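Local atomic coordinates of S-adenosylmethionine-dependent methyltransferase (Clostridium acetobutylicum, PDB entry 1Y8C), a protein that probably transfers methyl groups from S-adenosylmethionine to an acceptor molecule. Residues A[46-58]-A[74-86]. Numbering follows the deposited sequence.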
loop_
_atom_site.group_PDB
_atom_site.type_symbol
_atom_site.label_atom_id
_atom_site.label_comp_id
_atom_site.label_asym_id
_atom_site.label_seq_id
_atom_site.Cartn_x
_atom_site.Cartn_y
_atom_site.Cartn_z
ATOM N N CYS A 46 4.461 2.983 4.468
ATOM C CA CYS A 46 5.574 3.170 3.558
ATOM C C CYS A 46 6.471 1.939 3.401
ATOM O O CYS A 46 7.297 1.895 2.493
ATOM C CB CYS A 46 6.418 4.349 4.029
ATOM S SG CYS A 46 7.218 4.055 5.599
ATOM N N GLY A 47 6.323 0.953 4.278
ATOM C CA GLY A 47 7.160 -0.230 4.184
ATOM C C GLY A 47 8.630 0.132 4.214
ATOM O O GLY A 47 9.061 0.881 5.088
ATOM N N THR A 48 9.411 -0.388 3.271
ATOM C CA THR A 48 10.836 -0.051 3.217
ATOM C C THR A 48 11.094 1.158 2.320
ATOM O O THR A 48 12.213 1.364 1.872
ATOM C CB THR A 48 11.686 -1.215 2.688
ATOM O OG1 THR A 48 11.241 -1.561 1.371
ATOM C CG2 THR A 48 11.573 -2.408 3.617
ATOM N N GLY A 49 10.048 1.929 2.044
ATOM C CA GLY A 49 10.190 3.130 1.249
ATOM C C GLY A 49 10.405 3.010 -0.243
ATOM O O GLY A 49 10.986 3.911 -0.851
ATOM N N ASN A 50 9.928 1.928 -0.849
ATOM C CA ASN A 50 10.105 1.742 -2.285
ATOM C C ASN A 50 9.268 2.687 -3.120
ATOM O O ASN A 50 9.561 2.931 -4.283
ATOM C CB ASN A 50 9.805 0.293 -2.669
ATOM C CG ASN A 50 10.924 -0.636 -2.274
ATOM O OD1 ASN A 50 12.092 -0.258 -2.341
ATOM N ND2 ASN A 50 10.585 -1.857 -1.877
ATOM N N LEU A 51 8.233 3.237 -2.517
ATOM C CA LEU A 51 7.364 4.148 -3.228
ATOM C C LEU A 51 7.667 5.565 -2.743
ATOM O O LEU A 51 7.570 6.533 -3.494
ATOM C CB LEU A 51 5.924 3.757 -2.933
ATOM C CG LEU A 51 4.830 3.992 -3.961
ATOM C CD1 LEU A 51 3.775 2.918 -3.789
ATOM C CD2 LEU A 51 4.234 5.364 -3.799
ATOM N N THR A 52 8.064 5.670 -1.482
ATOM C CA THR A 52 8.373 6.957 -0.875
ATOM C C THR A 52 9.571 7.631 -1.538
ATOM O O THR A 52 9.557 8.844 -1.775
ATOM C CB THR A 52 8.675 6.794 0.624
ATOM O OG1 THR A 52 7.826 5.777 1.171
ATOM C CG2 THR A 52 8.425 8.098 1.357
ATOM N N GLU A 53 10.608 6.849 -1.831
ATOM C CA GLU A 53 11.814 7.391 -2.452
ATOM C C GLU A 53 11.538 7.985 -3.834
ATOM O O GLU A 53 12.323 8.777 -4.333
ATOM C CB GLU A 53 12.894 6.315 -2.567
ATOM C CG GLU A 53 12.519 5.182 -3.491
ATOM C CD GLU A 53 13.616 4.152 -3.658
ATOM O OE1 GLU A 53 13.302 3.042 -4.143
ATOM O OE2 GLU A 53 14.786 4.441 -3.319
ATOM N N ASN A 54 10.426 7.612 -4.453
ATOM C CA ASN A 54 10.096 8.151 -5.762
ATOM C C ASN A 54 9.328 9.468 -5.677
ATOM O O ASN A 54 9.553 10.372 -6.478
ATOM C CB ASN A 54 9.268 7.138 -6.559
ATOM C CG ASN A 54 10.101 5.988 -7.081
ATOM O OD1 ASN A 54 11.163 5.687 -6.540
ATOM N ND2 ASN A 54 9.620 5.330 -8.133
ATOM N N LEU A 55 8.426 9.574 -4.701
ATOM C CA LEU A 55 7.582 10.757 -4.527
ATOM C C LEU A 55 8.156 11.796 -3.571
ATOM O O LEU A 55 7.919 12.993 -3.725
ATOM C CB LEU A 55 6.203 10.323 -4.025
ATOM C CG LEU A 55 5.416 9.371 -4.915
ATOM C CD1 LEU A 55 4.345 8.678 -4.110
ATOM C CD2 LEU A 55 4.814 10.146 -6.071
ATOM N N CYS A 56 8.903 11.331 -2.579
ATOM C CA CYS A 56 9.508 12.217 -1.596
ATOM C C CYS A 56 10.297 13.391 -2.208
ATOM O O CYS A 56 10.162 14.533 -1.759
ATOM C CB CYS A 56 10.416 11.410 -0.669
ATOM S SG CYS A 56 11.470 12.434 0.344
ATOM N N PRO A 57 11.136 13.128 -3.231
ATOM C CA PRO A 57 11.914 14.209 -3.854
ATOM C C PRO A 57 11.094 15.265 -4.591
ATOM O O PRO A 57 11.604 16.332 -4.939
ATOM C CB PRO A 57 12.858 13.462 -4.789
ATOM C CG PRO A 57 12.089 12.237 -5.134
ATOM C CD PRO A 57 11.521 11.826 -3.802
ATOM N N LYS A 58 9.823 14.977 -4.834
ATOM C CA LYS A 58 8.977 15.935 -5.528
ATOM C C LYS A 58 8.315 16.923 -4.566
ATOM O O LYS A 58 7.710 17.897 -5.000
ATOM C CB LYS A 58 7.923 15.187 -6.338
ATOM C CG LYS A 58 8.511 14.303 -7.429
ATOM C CD LYS A 58 9.324 15.127 -8.416
ATOM C CE LYS A 58 9.638 14.353 -9.693
ATOM N NZ LYS A 58 10.476 13.146 -9.438
ATOM N N GLU A 74 14.782 0.208 7.732
ATOM C CA GLU A 74 15.285 -0.006 6.384
ATOM C C GLU A 74 15.076 1.241 5.551
ATOM O O GLU A 74 16.016 1.777 4.967
ATOM C CB GLU A 74 14.577 -1.180 5.708
ATOM C CG GLU A 74 15.107 -2.536 6.116
ATOM C CD GLU A 74 16.570 -2.720 5.745
ATOM O OE1 GLU A 74 17.439 -2.088 6.387
ATOM O OE2 GLU A 74 16.848 -3.485 4.796
ATOM N N ALA A 75 13.837 1.703 5.494
ATOM C CA ALA A 75 13.515 2.891 4.722
ATOM C C ALA A 75 14.417 4.050 5.137
ATOM O O ALA A 75 14.910 4.786 4.290
ATOM C CB ALA A 75 12.051 3.260 4.923
ATOM N N GLU A 76 14.640 4.202 6.440
ATOM C CA GLU A 76 15.493 5.276 6.935
ATOM C C GLU A 76 16.899 5.186 6.349
ATOM O O GLU A 76 17.473 6.197 5.936
ATOM C CB GLU A 76 15.576 5.238 8.456
ATOM C CG GLU A 76 16.432 6.343 9.042
ATOM C CD GLU A 76 16.294 6.442 10.546
ATOM O OE1 GLU A 76 16.741 5.503 11.256
ATOM O OE2 GLU A 76 15.729 7.462 11.017
ATOM N N ASN A 77 17.461 3.985 6.310
ATOM C CA ASN A 77 18.794 3.829 5.752
ATOM C C ASN A 77 18.787 4.190 4.274
ATOM O O ASN A 77 19.716 4.830 3.770
ATOM C CB ASN A 77 19.276 2.402 5.947
ATOM C CG ASN A 77 19.322 2.018 7.404
ATOM O OD1 ASN A 77 19.831 2.775 8.240
ATOM N ND2 ASN A 77 18.788 0.843 7.725
ATOM N N LYS A 78 17.728 3.780 3.589
ATOM C CA LYS A 78 17.573 4.071 2.178
ATOM C C LYS A 78 17.466 5.580 1.989
ATOM O O LYS A 78 18.238 6.177 1.247
ATOM C CB LYS A 78 16.320 3.377 1.655
ATOM C CG LYS A 78 15.953 3.715 0.223
ATOM C CD LYS A 78 14.757 2.890 -0.231
ATOM C CE LYS A 78 15.033 1.405 -0.094
ATOM N NZ LYS A 78 13.842 0.642 -0.518
ATOM N N PHE A 79 16.513 6.201 2.667
ATOM C CA PHE A 79 16.349 7.641 2.546
ATOM C C PHE A 79 17.671 8.366 2.779
ATOM O O PHE A 79 18.036 9.262 2.026
ATOM C CB PHE A 79 15.296 8.128 3.537
ATOM C CG PHE A 79 13.937 7.535 3.306
ATOM C CD1 PHE A 79 13.029 7.426 4.355
ATOM C CD2 PHE A 79 13.554 7.107 2.035
ATOM C CE1 PHE A 79 11.760 6.906 4.147
ATOM C CE2 PHE A 79 12.287 6.585 1.817
ATOM C CZ PHE A 79 11.387 6.484 2.873
ATOM N N ARG A 80 18.392 7.964 3.816
ATOM C CA ARG A 80 19.667 8.584 4.139
ATOM C C ARG A 80 20.705 8.462 3.029
ATOM O O ARG A 80 21.365 9.439 2.687
ATOM C CB ARG A 80 20.219 7.989 5.435
ATOM C CG ARG A 80 19.587 8.573 6.684
ATOM C CD ARG A 80 19.939 7.765 7.927
ATOM N NE ARG A 80 19.552 8.473 9.144
ATOM C CZ ARG A 80 19.525 7.926 10.357
ATOM N NH1 ARG A 80 19.861 6.650 10.522
ATOM N NH2 ARG A 80 19.167 8.661 11.409
ATOM N N SER A 81 20.850 7.271 2.462
ATOM C CA SER A 81 21.828 7.073 1.402
ATOM C C SER A 81 21.471 7.865 0.148
ATOM O O SER A 81 22.276 7.976 -0.776
ATOM C CB SER A 81 21.944 5.592 1.050
ATOM O OG SER A 81 20.846 5.168 0.274
ATOM N N GLN A 82 20.260 8.413 0.115
ATOM C CA GLN A 82 19.803 9.205 -1.023
ATOM C C GLN A 82 19.671 10.683 -0.666
ATOM O O GLN A 82 19.042 11.447 -1.398
ATOM C CB GLN A 82 18.451 8.703 -1.512
ATOM C CG GLN A 82 18.477 7.345 -2.179
ATOM C CD GLN A 82 17.098 6.942 -2.670
ATOM O OE1 GLN A 82 16.186 6.726 -1.871
ATOM N NE2 GLN A 82 16.933 6.853 -3.990
ATOM N N GLY A 83 20.256 11.080 0.461
ATOM C CA GLY A 83 20.193 12.467 0.880
ATOM C C GLY A 83 18.788 12.950 1.179
ATOM O O GLY A 83 18.537 14.157 1.231
ATOM N N LEU A 84 17.872 12.004 1.369
ATOM C CA LEU A 84 16.472 12.305 1.668
ATOM C C LEU A 84 16.272 12.373 3.179
ATOM O O LEU A 84 16.847 11.580 3.924
ATOM C CB LEU A 84 15.582 11.214 1.087
ATOM C CG LEU A 84 15.695 11.037 -0.426
ATOM C CD1 LEU A 84 14.934 9.789 -0.861
ATOM C CD2 LEU A 84 15.148 12.275 -1.120
ATOM N N LYS A 85 15.456 13.319 3.631
ATOM C CA LYS A 85 15.208 13.465 5.057
ATOM C C LYS A 85 13.730 13.552 5.417
ATOM O O LYS A 85 13.262 14.565 5.916
ATOM C CB LYS A 85 15.943 14.696 5.600
ATOM C CG LYS A 85 17.465 14.607 5.510
ATOM C CD LYS A 85 18.167 15.837 6.096
ATOM C CE LYS A 85 18.047 15.912 7.617
ATOM N NZ LYS A 85 18.691 17.147 8.176
ATOM N N PRO A 86 12.960 12.498 5.130
ATOM C CA PRO A 86 11.534 12.552 5.482
ATOM C C PRO A 86 11.322 12.191 6.969
ATOM O O PRO A 86 12.073 11.392 7.531
ATOM C CB PRO A 86 10.905 11.524 4.534
ATOM C CG PRO A 86 12.000 10.525 4.350
ATOM C CD PRO A 86 13.222 11.398 4.183
#
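Lys78 NZ donates a hydrogen bond to Thr48 O at 3.0 Å; the amine stands 41° out of the carbonyl plane, so the bond does not follow a lone pair. Asn50 OD1 lies 2.7 Å from the same NZ, and Asn4 OD1 of helix 3-15 accepts a second hydrogen bond from it. The lysine gets there with CG anti to its backbone N (chi1 174°) and a bend at chi3. Glu53 crosses this chain at about a right angle, its OE2 3.5 Å from Lys78 CD, while the charged ends stay beyond salt-bridge range. Residues 46-49 form a type II' beta turn after strand 40-44, within the glycine-rich loop of a Rossmann-like methyltransferase domain, a loop that in relatives borders the S-adenosylmethionine site. Helix 69-81 packs on that turn: Ala75 CB lies 3.5 Å from Thr48 C, and Gly49 offers bare CA to Phe79 CZ at 3.9 Å. Thr52 CB approaches the same CZ obliquely at 3.5 Å, its OG1 being hydrogen-bonded to Asp43. Beyond the Schellman motif that ends the helix, defined by Leu84 N to Phe79 O, Gly83 N to Arg80 O and positive phi at Gly83, Leu84 CD2 meets Cys56 SG at 4.0 Å.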